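Local coordinates for enoyl-acyl carrier protein reductase (Uncultured bacterium, PDB 6KIA) that probably reduces the double bond of enoyl-acyl carrier protein with NADH in fatty acid synthesis, as a triclosan-resistant enoyl reductase on a Rossmann-type NAD-binding fold, at residues 242-247 with 423-428; 404-409 with 427-432. All blocks are in the same frame, centred on the assembly; numbering follows the deposited sequence.

Contact 1 (242-247 with 423-428); sequences HGTEIL and WLSHDV
The hydroxyl OG of Ser-425 is held by two partners: the backbone N of Glu-245 donates to it over 2.9 Å (158° at the hydrogen), and a water 2.6 Å from OG bridges onward to the carboxylate OE1 of Glu-245. The join belongs to the Rossmann-type fold, where the last parallel strand, 421-423, passes into helix 426-436 beside the small hairpin of strands 244-248 and 251-255. Ser-425 is the N-cap residue of that helix, yet its hydroxyl serves the hairpin; with OG anti to its own carbonyl carbon (chi1 -68°) it faces the strand. One residue on, His-426 N, in the first turn and so without an acceptor from a preceding turn, donates to Glu-245 O at 3.2 Å. Glu-245 thus gives both backbone polar atoms to the turn, while its OE1 also forms a salt bridge with Arg-8. Ile-246 and His-426 lie side by side, pointing the same way, and the beta-branch of the isoleucine supplies methyl CG2 for a CH-pi contact over one imidazole face, 3.5 Å from the centroid and offset toward the rim. At the other end Trp-423 NE1 donates to His-242 O at 3.1 Å; this oxygen sits in the indole plane, while NE1 stands well above the carbonyl plane. The rings of these two residues meet obliquely, planes at 41°, and Glu-270 holds the imidazole of His-242 through ND1. A further water links His-426 ND1, 2.8 Å away, to Leu-247 N.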
ATOM      1  N   HIS A 242      -3.465   3.792  -7.258  1.00 17.59           N
ATOM      2  CA  HIS A 242      -4.128   4.828  -8.051  1.00 19.08           C
ATOM      3  C   HIS A 242      -4.957   4.142  -9.118  1.00 16.69           C
ATOM      4  O   HIS A 242      -4.918   4.507 -10.302  1.00 20.32           O
ATOM      5  CB  HIS A 242      -3.099   5.783  -8.672  1.00 22.92           C
ATOM      6  CG  HIS A 242      -3.680   7.092  -9.117  1.00 20.72           C
ATOM      7  ND1 HIS A 242      -2.913   8.227  -9.285  1.00 21.92           N
ATOM      8  CD2 HIS A 242      -4.951   7.442  -9.431  1.00 21.54           C
ATOM      9  CE1 HIS A 242      -3.693   9.229  -9.661  1.00 21.69           C
ATOM     10  NE2 HIS A 242      -4.932   8.779  -9.763  1.00 23.64           N
ATOM     11  N   GLY A 243      -5.634   3.070  -8.710  1.00 16.68           N
ATOM     12  CA  GLY A 243      -6.375   2.244  -9.646  1.00 19.71           C
ATOM     13  C   GLY A 243      -5.459   1.353 -10.463  1.00 19.35           C
ATOM     14  O   GLY A 243      -4.238   1.555 -10.519  1.00 18.38           O
ATOM     15  N   THR A 244      -6.053   0.378 -11.148  1.00 16.58           N
ATOM     16  CA  THR A 244      -5.276  -0.652 -11.835  1.00 16.05           C
ATOM     17  C   THR A 244      -5.954  -1.089 -13.151  1.00 17.94           C
ATOM     18  O   THR A 244      -7.179  -1.183 -13.208  1.00 20.41           O
ATOM     19  CB  THR A 244      -5.115  -1.875 -10.909  1.00 21.11           C
ATOM     20  OG1 THR A 244      -4.472  -1.465  -9.695  1.00 17.34           O
ATOM     21  CG2 THR A 244      -4.330  -3.002 -11.588  1.00 20.14           C
ATOM     22  N   GLU A 245      -5.163  -1.345 -14.200  1.00 20.17           N
ATOM     23  CA  GLU A 245      -5.747  -1.881 -15.433  1.00 17.69           C
ATOM     24  C   GLU A 245      -5.937  -3.375 -15.318  1.00 22.18           C
ATOM     25  O   GLU A 245      -4.992  -4.149 -15.016  1.00 17.35           O
ATOM     26  CB  GLU A 245      -4.875  -1.575 -16.652  1.00 18.73           C
ATOM     27  CG  GLU A 245      -4.693  -0.100 -16.932  1.00 20.42           C
ATOM     28  CD  GLU A 245      -3.832   0.172 -18.154  1.00 29.62           C
ATOM     29  OE1 GLU A 245      -2.677  -0.279 -18.165  1.00 27.66           O
ATOM     30  OE2 GLU A 245      -4.302   0.837 -19.100  1.00 33.80           O
ATOM     31  N   ILE A 246      -7.166  -3.798 -15.568  1.00 18.66           N
ATOM     32  CA  ILE A 246      -7.499  -5.204 -15.508  1.00 15.91           C
ATOM     33  C   ILE A 246      -8.286  -5.570 -16.767  1.00 20.29           C
ATOM     34  O   ILE A 246      -8.831  -4.682 -17.409  1.00 23.32           O
ATOM     35  CB  ILE A 246      -8.311  -5.528 -14.240  1.00 16.79           C
ATOM     36  CG1 ILE A 246      -9.766  -5.013 -14.348  1.00 17.71           C
ATOM     37  CG2 ILE A 246      -7.598  -5.015 -12.975  1.00 17.44           C
ATOM     38  CD1 ILE A 246     -10.612  -5.286 -13.092  1.00 18.16           C
ATOM     39  N   LEU A 247      -8.371  -6.860 -17.084  1.00 19.65           N
ATOM     40  CA  LEU A 247      -9.098  -7.313 -18.272  1.00 26.63           C
ATOM     41  C   LEU A 247     -10.612  -7.105 -18.153  1.00 24.79           C
ATOM     42  O   LEU A 247     -11.280  -7.757 -17.356  1.00 20.93           O
ATOM     43  CB  LEU A 247      -8.825  -8.788 -18.515  1.00 22.14           C
ATOM     44  CG  LEU A 247      -7.471  -8.962 -19.197  1.00 22.21           C
ATOM     45  CD1 LEU A 247      -7.070 -10.430 -19.278  1.00 20.84           C
ATOM     46  CD2 LEU A 247      -7.508  -8.374 -20.594  1.00 24.00           C
ATOM     47  N   TRP A 423       2.679   2.553 -13.252  1.00 19.56           N
ATOM     48  CA  TRP A 423       1.653   1.570 -12.907  1.00 15.83           C
ATOM     49  C   TRP A 423       2.120   0.152 -13.240  1.00 19.40           C
ATOM     50  O   TRP A 423       2.582  -0.121 -14.366  1.00 21.66           O
ATOM     51  CB  TRP A 423       0.342   1.862 -13.647  1.00 19.24           C
ATOM     52  CG  TRP A 423      -0.653   2.773 -12.990  1.00 18.88           C
ATOM     53  CD1 TRP A 423      -1.854   2.410 -12.433  1.00 22.62           C
ATOM     54  CD2 TRP A 423      -0.575   4.203 -12.865  1.00 18.80           C
ATOM     55  NE1 TRP A 423      -2.525   3.516 -11.995  1.00 18.36           N
ATOM     56  CE2 TRP A 423      -1.758   4.632 -12.216  1.00 17.82           C
ATOM     57  CE3 TRP A 423       0.381   5.156 -13.220  1.00 18.21           C
ATOM     58  CZ2 TRP A 423      -2.010   5.976 -11.928  1.00 18.28           C
ATOM     59  CZ3 TRP A 423       0.116   6.507 -12.939  1.00 20.52           C
ATOM     60  CH2 TRP A 423      -1.060   6.897 -12.299  1.00 20.00           C
ATOM     61  N   LEU A 424       1.957  -0.753 -12.273  1.00 18.68           N
ATOM     62  CA  LEU A 424       2.130  -2.183 -12.490  1.00 15.73           C
ATOM     63  C   LEU A 424       0.735  -2.792 -12.533  1.00 19.43           C
ATOM     64  O   LEU A 424       0.137  -3.035 -11.486  1.00 18.23           O
ATOM     65  CB  LEU A 424       2.961  -2.809 -11.361  1.00 17.20           C
ATOM     66  CG  LEU A 424       4.311  -2.124 -11.095  1.00 17.84           C
ATOM     67  CD1 LEU A 424       5.051  -2.855  -9.989  1.00 18.39           C
ATOM     68  CD2 LEU A 424       5.144  -2.132 -12.383  1.00 20.75           C
ATOM     69  N   SER A 425       0.175  -2.976 -13.729  1.00 16.99           N
ATOM     70  CA  SER A 425      -1.181  -3.539 -13.828  1.00 17.95           C
ATOM     71  C   SER A 425      -1.136  -5.046 -14.095  1.00 18.48           C
ATOM     72  O   SER A 425      -0.053  -5.633 -14.110  1.00 18.37           O
ATOM     73  CB  SER A 425      -1.981  -2.790 -14.902  1.00 19.39           C
ATOM     74  OG  SER A 425      -2.226  -1.460 -14.441  1.00 17.73           O
ATOM     75  N   HIS A 426      -2.299  -5.684 -14.300  1.00 16.87           N
ATOM     76  CA  HIS A 426      -2.332  -7.127 -14.422  1.00 15.42           C
ATOM     77  C   HIS A 426      -1.536  -7.651 -15.603  1.00 16.84           C
ATOM     78  O   HIS A 426      -1.080  -8.785 -15.563  1.00 19.61           O
ATOM     79  CB  HIS A 426      -3.773  -7.644 -14.555  1.00 15.40           C
ATOM     80  CG  HIS A 426      -4.543  -7.575 -13.282  1.00 19.46           C
ATOM     81  ND1 HIS A 426      -5.805  -8.132 -13.138  1.00 16.56           N
ATOM     82  CD2 HIS A 426      -4.243  -7.023 -12.082  1.00 18.61           C
ATOM     83  CE1 HIS A 426      -6.243  -7.909 -11.914  1.00 17.07           C
ATOM     84  NE2 HIS A 426      -5.313  -7.240 -11.244  1.00 16.57           N
ATOM     85  N   ASP A 427      -1.416  -6.839 -16.650  1.00 15.52           N
ATOM     86  CA  ASP A 427      -0.718  -7.291 -17.846  1.00 19.85           C
ATOM     87  C   ASP A 427       0.760  -7.580 -17.564  1.00 16.84           C
ATOM     88  O   ASP A 427       1.238  -8.714 -17.764  1.00 18.51           O
ATOM     89  CB  ASP A 427      -0.876  -6.281 -19.007  1.00 24.71           C
ATOM     90  CG  ASP A 427      -0.309  -4.899 -18.710  1.00 24.27           C
ATOM     91  OD1 ASP A 427      -0.365  -4.405 -17.556  1.00 21.84           O
ATOM     92  OD2 ASP A 427       0.229  -4.296 -19.663  1.00 23.91           O
ATOM     93  N   VAL A 428       1.460  -6.603 -17.019  1.00 17.66           N
ATOM     94  CA  VAL A 428       2.906  -6.777 -16.820  1.00 16.22           C
ATOM     95  C   VAL A 428       3.182  -7.742 -15.655  1.00 19.75           C
ATOM     96  O   VAL A 428       4.162  -8.483 -15.661  1.00 19.75           O
ATOM     97  CB  VAL A 428       3.587  -5.426 -16.611  1.00 17.42           C
ATOM     98  CG1 VAL A 428       3.210  -4.801 -15.249  1.00 17.51           C
ATOM     99  CG2 VAL A 428       5.119  -5.576 -16.763  1.00 19.36           C
TER
HETATM  100  O   HOH W   1      -1.798  -1.013 -10.743  1.00 18.59           O
HETATM  101  O   HOH W   2      -0.793  -0.078 -16.171  1.00 24.77           O
HETATM  102  O   HOH W   3      -6.711  -8.751 -15.679  1.00 17.61           O

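Contact 2 (404-409 with 427-432); sequences EGTGPL and DVIAKQ
Leu-409 lies between Val-428, Ile-429 and Gln-432 of helix 426-436. Its CD1 meets CG1 of Ile-429 at 3.7 Å, the two side chains crossing at about a right angle, while CD2 slides past CG2 of Val-428 at 3.9 Å. The axes of 404-409 and 427-432 themselves run perpendicular, 91° apart and 8.6 Å at closest approach, so contact is concentrated around one crossing point. With no side chain, Gly-405 lets the backbones come to 5.4 Å between its CA and that of Ile-429, and CG of Gln-432 packs against Gly-405 O at 3.5 Å. On one flank CG2 of Thr-406 lies alongside CD1 of Ile-429, its hydroxyl being turned back to Val-402 O within its own helix. On the other, the amide of Gln-432 rests across the ring of Pro-408, with CG of Pro-408 3.8 Å from CD of Gln-432; CG anti to the backbone N (chi1 173°) and a bend at chi2 fold the chain over the proline. Pro-408, lacking an N-H, leaves the kinked helix without one of its bonds. Against this buried core, the partly exposed Glu-404 and Lys-431 take no part. The interface holds by van der Waals packing, including the aliphatic part of Gln-432: no hydrogen bond crosses it, and Gln-432 OE1, buried against Leu-409 CD2, has no polar partner in the model, a probable cost in desolvation.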
ATOM      1  N   GLU A 404       4.413 -11.863  -5.396  1.00 20.40           N
ATOM      2  CA  GLU A 404       5.468 -12.586  -6.099  1.00 21.37           C
ATOM      3  C   GLU A 404       5.882 -11.900  -7.403  1.00 22.45           C
ATOM      4  O   GLU A 404       7.074 -11.848  -7.731  1.00 24.14           O
ATOM      5  CB  GLU A 404       5.005 -14.026  -6.387  1.00 21.07           C
ATOM      6  CG  GLU A 404       5.998 -14.882  -7.135  1.00 34.85           C
ATOM      7  CD  GLU A 404       5.542 -16.334  -7.249  1.00 43.55           C
ATOM      8  OE1 GLU A 404       4.435 -16.664  -6.765  1.00 42.07           O
ATOM      9  OE2 GLU A 404       6.304 -17.152  -7.799  1.00 49.28           O
ATOM     10  N   GLY A 405       4.912 -11.355  -8.142  1.00 20.65           N
ATOM     11  CA  GLY A 405       5.198 -10.723  -9.424  1.00 18.74           C
ATOM     12  C   GLY A 405       5.699  -9.286  -9.318  1.00 18.34           C
ATOM     13  O   GLY A 405       6.583  -8.857 -10.084  1.00 19.39           O
ATOM     14  N   THR A 406       5.132  -8.532  -8.386  1.00 16.89           N
ATOM     15  CA  THR A 406       5.522  -7.125  -8.244  1.00 17.50           C
ATOM     16  C   THR A 406       6.929  -7.019  -7.673  1.00 19.40           C
ATOM     17  O   THR A 406       7.614  -6.027  -7.935  1.00 19.84           O
ATOM     18  CB  THR A 406       4.535  -6.308  -7.366  1.00 20.23           C
ATOM     19  OG1 THR A 406       4.469  -6.840  -6.033  1.00 19.64           O
ATOM     20  CG2 THR A 406       3.138  -6.297  -8.014  1.00 17.94           C
ATOM     21  N   GLY A 407       7.354  -8.020  -6.900  1.00 18.64           N
ATOM     22  CA  GLY A 407       8.701  -8.038  -6.325  1.00 18.32           C
ATOM     23  C   GLY A 407       9.815  -7.767  -7.320  1.00 20.30           C
ATOM     24  O   GLY A 407      10.509  -6.766  -7.233  1.00 18.23           O
ATOM     25  N   PRO A 408      10.001  -8.682  -8.272  1.00 18.61           N
ATOM     26  CA  PRO A 408      11.046  -8.523  -9.282  1.00 18.28           C
ATOM     27  C   PRO A 408      10.779  -7.346 -10.199  1.00 19.15           C
ATOM     28  O   PRO A 408      11.725  -6.702 -10.638  1.00 18.54           O
ATOM     29  CB  PRO A 408      11.026  -9.857 -10.036  1.00 21.47           C
ATOM     30  CG  PRO A 408       9.746 -10.493  -9.660  1.00 23.02           C
ATOM     31  CD  PRO A 408       9.407 -10.021  -8.303  1.00 17.15           C
ATOM     32  N   LEU A 409       9.514  -7.057 -10.496  1.00 18.29           N
ATOM     33  CA  LEU A 409       9.230  -5.876 -11.293  1.00 17.84           C
ATOM     34  C   LEU A 409       9.800  -4.613 -10.640  1.00 20.20           C
ATOM     35  O   LEU A 409      10.503  -3.852 -11.299  1.00 18.03           O
ATOM     36  CB  LEU A 409       7.719  -5.708 -11.508  1.00 18.32           C
ATOM     37  CG  LEU A 409       7.107  -6.675 -12.538  1.00 23.23           C
ATOM     38  CD1 LEU A 409       5.583  -6.542 -12.581  1.00 18.21           C
ATOM     39  CD2 LEU A 409       7.710  -6.459 -13.924  1.00 17.66           C
ATOM     40  N   ASP A 427      -1.416  -6.839 -16.650  1.00 15.52           N
ATOM     41  CA  ASP A 427      -0.718  -7.291 -17.846  1.00 19.85           C
ATOM     42  C   ASP A 427       0.760  -7.580 -17.564  1.00 16.84           C
ATOM     43  O   ASP A 427       1.238  -8.714 -17.764  1.00 18.51           O
ATOM     44  CB  ASP A 427      -0.876  -6.281 -19.007  1.00 24.71           C
ATOM     45  CG  ASP A 427      -0.309  -4.899 -18.710  1.00 24.27           C
ATOM     46  OD1 ASP A 427      -0.365  -4.405 -17.556  1.00 21.84           O
ATOM     47  OD2 ASP A 427       0.229  -4.296 -19.663  1.00 23.91           O
ATOM     48  N   VAL A 428       1.460  -6.603 -17.019  1.00 17.66           N
ATOM     49  CA  VAL A 428       2.906  -6.777 -16.820  1.00 16.22           C
ATOM     50  C   VAL A 428       3.182  -7.742 -15.655  1.00 19.75           C
ATOM     51  O   VAL A 428       4.162  -8.483 -15.661  1.00 19.75           O
ATOM     52  CB  VAL A 428       3.587  -5.426 -16.611  1.00 17.42           C
ATOM     53  CG1 VAL A 428       3.210  -4.801 -15.249  1.00 17.51           C
ATOM     54  CG2 VAL A 428       5.119  -5.576 -16.763  1.00 19.36           C
ATOM     55  N   ILE A 429       2.282  -7.799 -14.681  1.00 16.93           N
ATOM     56  CA  ILE A 429       2.461  -8.745 -13.594  1.00 15.22           C
ATOM     57  C   ILE A 429       2.251 -10.191 -14.091  1.00 16.93           C
ATOM     58  O   ILE A 429       2.989 -11.105 -13.718  1.00 17.17           O
ATOM     59  CB  ILE A 429       1.500  -8.411 -12.437  1.00 18.96           C
ATOM     60  CG1 ILE A 429       2.002  -7.173 -11.701  1.00 24.44           C
ATOM     61  CG2 ILE A 429       1.313  -9.592 -11.482  1.00 20.41           C
ATOM     62  CD1 ILE A 429       0.909  -6.490 -10.927  1.00 20.86           C
ATOM     63  N   ALA A 430       1.281 -10.395 -14.980  1.00 16.73           N
ATOM     64  CA  ALA A 430       1.066 -11.718 -15.553  1.00 17.25           C
ATOM     65  C   ALA A 430       2.263 -12.122 -16.420  1.00 15.80           C
ATOM     66  O   ALA A 430       2.722 -13.271 -16.354  1.00 20.46           O
ATOM     67  CB  ALA A 430      -0.245 -11.735 -16.358  1.00 17.70           C
ATOM     68  N   LYS A 431       2.777 -11.185 -17.211  1.00 18.43           N
ATOM     69  CA  LYS A 431       3.991 -11.455 -18.012  1.00 21.50           C
ATOM     70  C   LYS A 431       5.159 -11.904 -17.122  1.00 20.69           C
ATOM     71  O   LYS A 431       5.807 -12.932 -17.395  1.00 19.70           O
ATOM     72  CB  LYS A 431       4.426 -10.218 -18.800  1.00 21.64           C
ATOM     73  CG  LYS A 431       3.525  -9.819 -19.951  1.00 24.69           C
ATOM     74  CD  LYS A 431       4.105  -8.638 -20.706  1.00 31.45           C
ATOM     75  CE  LYS A 431       3.305  -8.340 -21.961  1.00 45.49           C
ATOM     76  NZ  LYS A 431       3.775  -7.079 -22.591  1.00 49.45           N
ATOM     77  N   GLN A 432       5.412 -11.137 -16.065  1.00 18.06           N
ATOM     78  CA  GLN A 432       6.460 -11.464 -15.097  1.00 19.74           C
ATOM     79  C   GLN A 432       6.225 -12.863 -14.466  1.00 22.39           C
ATOM     80  O   GLN A 432       7.149 -13.676 -14.362  1.00 19.35           O
ATOM     81  CB  GLN A 432       6.543 -10.380 -13.993  1.00 19.38           C
ATOM     82  CG  GLN A 432       7.479 -10.792 -12.919  1.00 16.49           C
ATOM     83  CD  GLN A 432       8.942 -10.648 -13.351  1.00 25.93           C
ATOM     84  OE1 GLN A 432       9.342  -9.628 -13.908  1.00 31.44           O
ATOM     85  NE2 GLN A 432       9.683 -11.729 -13.242  1.00 34.78           N
TER

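In the fold
Helix 426-436 ties the two contacts together: contact 1 uses the residues leading into it and its first residue, contact 2 residues within 428-432, and their ranges overlap at Asp-427 and Val-428. Their centres lie 10 Å apart and they touch directly, Leu-424 O being 3.6 Å from CD1 of Ile-429. Contact 1 is rich in polar bonds and waters, whereas contact 2 is packing alone, so the helix start is fastened to the hairpin and the residues after it lie against helix 394-413. Both are close to the bound NADH without appearing to grip it: the side chain of Thr-244 is about 7 Å from the cofactor, that of Thr-406 about 9 Å. They are consistent with a second layer behind the nucleotide pocket.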